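Local coordinates for protein protease LasA (Pseudomonas aeruginosa, PDB 3IT5) that cleaves the pentaglycine cross-links of staphylococcal peptidoglycan and contributes to elastin degradation as a secreted zinc metallopeptidase of the M23 family, at residues S73-N78 and L125-A130. Numbering follows the deposited sequence.
Sequences SGWATN and LLYNGA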
ATOM      1  N   SER A  73       8.998  -6.995 -14.470  1.00  6.55           N
ATOM      2  CA  SER A  73       7.825  -6.809 -15.330  1.00  6.82           C
ATOM      3  C   SER A  73       7.542  -5.344 -15.680  1.00  6.85           C
ATOM      4  O   SER A  73       6.832  -5.056 -16.646  1.00  6.76           O
ATOM      5  CB  SER A  73       6.585  -7.424 -14.681  1.00  6.60           C
ATOM      6  OG  SER A  73       6.465  -8.786 -15.027  1.00  7.80           O
ATOM      7  N   GLY A  74       8.099  -4.425 -14.893  1.00  6.94           N
ATOM      8  CA  GLY A  74       7.752  -3.012 -14.999  1.00  6.72           C
ATOM      9  C   GLY A  74       6.832  -2.629 -13.854  1.00  6.73           C
ATOM     10  O   GLY A  74       6.933  -1.525 -13.310  1.00  6.54           O
ATOM     11  N   TRP A  75       5.942  -3.557 -13.490  1.00  6.57           N
ATOM     12  CA  TRP A  75       5.049  -3.400 -12.339  1.00  6.06           C
ATOM     13  C   TRP A  75       5.830  -2.990 -11.101  1.00  5.87           C
ATOM     14  O   TRP A  75       6.848  -3.597 -10.763  1.00  5.59           O
ATOM     15  CB  TRP A  75       4.269  -4.692 -12.066  1.00  6.26           C
ATOM     16  CG  TRP A  75       3.144  -4.935 -13.035  1.00  6.85           C
ATOM     17  CD1 TRP A  75       3.076  -5.912 -13.986  1.00  7.25           C
ATOM     18  CD2 TRP A  75       1.927  -4.185 -13.144  1.00  7.11           C
ATOM     19  NE1 TRP A  75       1.894  -5.813 -14.686  1.00  7.40           N
ATOM     20  CE2 TRP A  75       1.171  -4.762 -14.189  1.00  7.71           C
ATOM     21  CE3 TRP A  75       1.403  -3.079 -12.463  1.00  7.47           C
ATOM     22  CZ2 TRP A  75      -0.083  -4.268 -14.572  1.00  8.18           C
ATOM     23  CZ3 TRP A  75       0.155  -2.589 -12.844  1.00  7.93           C
ATOM     24  CH2 TRP A  75      -0.571  -3.182 -13.890  1.00  7.56           C
ATOM     25  N   ALA A  76       5.353  -1.946 -10.430  1.00  5.46           N
ATOM     26  CA  ALA A  76       6.060  -1.404  -9.277  1.00  5.09           C
ATOM     27  C   ALA A  76       5.099  -0.932  -8.201  1.00  4.89           C
ATOM     28  O   ALA A  76       3.937  -0.634  -8.471  1.00  4.70           O
ATOM     29  CB  ALA A  76       6.981  -0.259  -9.705  1.00  4.98           C
ATOM     30  N   THR A  77       5.599  -0.853  -6.976  1.00  4.78           N
ATOM     31  CA  THR A  77       4.805  -0.315  -5.881  1.00  4.52           C
ATOM     32  C   THR A  77       5.551   0.816  -5.184  1.00  4.52           C
ATOM     33  O   THR A  77       6.767   0.755  -5.002  1.00  4.36           O
ATOM     34  CB  THR A  77       4.393  -1.412  -4.878  1.00  4.44           C
ATOM     35  OG1 THR A  77       5.518  -2.248  -4.583  1.00  4.29           O
ATOM     36  CG2 THR A  77       3.273  -2.267  -5.459  1.00  4.05           C
ATOM     37  N   ASN A  78       4.813   1.858  -4.824  1.00  4.63           N
ATOM     38  CA  ASN A  78       5.379   2.981  -4.096  1.00  4.81           C
ATOM     39  C   ASN A  78       4.909   3.005  -2.647  1.00  4.65           C
ATOM     40  O   ASN A  78       3.782   2.614  -2.344  1.00  5.04           O
ATOM     41  CB  ASN A  78       5.035   4.296  -4.793  1.00  4.49           C
ATOM     42  CG  ASN A  78       6.044   5.385  -4.505  1.00  4.92           C
ATOM     43  OD1 ASN A  78       7.150   5.381  -5.049  1.00  4.58           O
ATOM     44  ND2 ASN A  78       5.671   6.325  -3.642  1.00  4.45           N
ATOM     45  N   LEU A 125       0.326   1.885  -6.855  1.00  4.58           N
ATOM     46  CA  LEU A 125       0.611   0.931  -7.922  1.00  4.66           C
ATOM     47  C   LEU A 125       1.151   1.630  -9.169  1.00  4.88           C
ATOM     48  O   LEU A 125       0.537   2.569  -9.686  1.00  4.66           O
ATOM     49  CB  LEU A 125      -0.646   0.120  -8.267  1.00  4.58           C
ATOM     50  CG  LEU A 125      -0.571  -1.035  -9.277  1.00  4.22           C
ATOM     51  CD1 LEU A 125       0.328  -2.170  -8.796  1.00  2.60           C
ATOM     52  CD2 LEU A 125      -1.978  -1.556  -9.559  1.00  4.51           C
ATOM     53  N   LEU A 126       2.297   1.154  -9.645  1.00  5.26           N
ATOM     54  CA  LEU A 126       2.944   1.705 -10.832  1.00  5.88           C
ATOM     55  C   LEU A 126       3.209   0.656 -11.905  1.00  6.51           C
ATOM     56  O   LEU A 126       3.093  -0.547 -11.662  1.00  6.38           O
ATOM     57  CB  LEU A 126       4.258   2.406 -10.462  1.00  5.87           C
ATOM     58  CG  LEU A 126       4.158   3.678  -9.618  1.00  5.68           C
ATOM     59  CD1 LEU A 126       4.063   3.346  -8.131  1.00  5.10           C
ATOM     60  CD2 LEU A 126       5.356   4.569  -9.889  1.00  5.85           C
ATOM     61  N   TYR A 127       3.552   1.137 -13.098  1.00  7.20           N
ATOM     62  CA  TYR A 127       3.943   0.284 -14.212  1.00  7.75           C
ATOM     63  C   TYR A 127       4.822   1.101 -15.137  1.00  7.91           C
ATOM     64  O   TYR A 127       4.407   2.158 -15.615  1.00  8.00           O
ATOM     65  CB  TYR A 127       2.712  -0.249 -14.954  1.00  7.90           C
ATOM     66  CG  TYR A 127       3.027  -1.285 -16.009  1.00  8.41           C
ATOM     67  CD1 TYR A 127       3.461  -2.562 -15.652  1.00  9.01           C
ATOM     68  CD2 TYR A 127       2.890  -0.989 -17.365  1.00  8.86           C
ATOM     69  CE1 TYR A 127       3.749  -3.522 -16.622  1.00  9.59           C
ATOM     70  CE2 TYR A 127       3.179  -1.937 -18.342  1.00  9.41           C
ATOM     71  CZ  TYR A 127       3.608  -3.203 -17.962  1.00  9.30           C
ATOM     72  OH  TYR A 127       3.895  -4.145 -18.921  1.00  9.00           O
ATOM     73  N   ASN A 128       6.045   0.620 -15.357  1.00  8.08           N
ATOM     74  CA  ASN A 128       7.054   1.322 -16.158  1.00  8.18           C
ATOM     75  C   ASN A 128       7.349   2.755 -15.694  1.00  8.28           C
ATOM     76  O   ASN A 128       7.740   3.616 -16.490  1.00  8.37           O
ATOM     77  CB  ASN A 128       6.698   1.269 -17.651  1.00  8.16           C
ATOM     78  CG  ASN A 128       6.883  -0.119 -18.248  1.00  8.45           C
ATOM     79  OD1 ASN A 128       7.730  -0.895 -17.794  1.00  8.74           O
ATOM     80  ND2 ASN A 128       6.103  -0.436 -19.271  1.00  8.19           N
ATOM     81  N   GLY A 129       7.155   2.998 -14.399  1.00  8.40           N
ATOM     82  CA  GLY A 129       7.454   4.293 -13.791  1.00  8.35           C
ATOM     83  C   GLY A 129       6.306   5.279 -13.673  1.00  8.20           C
ATOM     84  O   GLY A 129       6.510   6.412 -13.229  1.00  8.50           O
ATOM     85  N   ALA A 130       5.101   4.871 -14.070  1.00  8.07           N
ATOM     86  CA  ALA A 130       3.923   5.738 -13.936  1.00  7.97           C
ATOM     87  C   ALA A 130       2.845   5.103 -13.059  1.00  7.85           C
ATOM     88  O   ALA A 130       2.700   3.880 -13.031  1.00  7.60           O
ATOM     89  CB  ALA A 130       3.355   6.104 -15.307  1.00  7.88           C
TER
HETATM   90  O   HOH W   1       4.797  -7.063 -17.977  1.00 15.64           O
HETATM   91  O   HOH W   2       8.107   0.858 -12.775  1.00 12.13           O
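Two groups grip the carbonyl oxygen of Gly74: the backbone amide of Asn128, whose N lies 3.1 Å from Gly74 O and well above the carbonyl plane, and a water that donates to it and also accepts a weak bond from Gly129 N. Two further backbone bonds follow, between Ala76 and Leu126, a hydrogen-bonded antiparallel pair, the shorter running 2.7 Å from Leu126 N to Ala76 O. The contact illustrates how two neighbouring antiparallel strands of the M23 peptidase sheet, 75-83 and 121-127, run out into loops at their ends. Strand 121-127 turns back through a type I' turn from Tyr127 to Ala130. Farther along, Asn78 approaches the zinc ligand His122, its amide held by Arg68 and Gln66.

On one face of the sheet Trp75 and Tyr127 form a non-hydrogen-bonded pair, and the edge of Tyr127 turns toward the indole face, over the five-membered ring. Tyr127 CG lies anti to the backbone N (chi1 -172°), which carries the ring's CD1 side toward the indole. CD1 rides over that face, 3.4 Å from Trp75 CD2, with the ring planes inclined at 51°, while Tyr127 CB makes a CH-pi contact with the six-membered ring. Leu125 CD1 packs 3.9 Å from Trp75 CE3. On the other face, Ala76 CB meets Leu126 CB, and Leu126 CD1 reaches Asn78 CB at 3.6 Å. A second water bridges Ser73 O and Tyr127 OH, lying in the plane of the phenol ring.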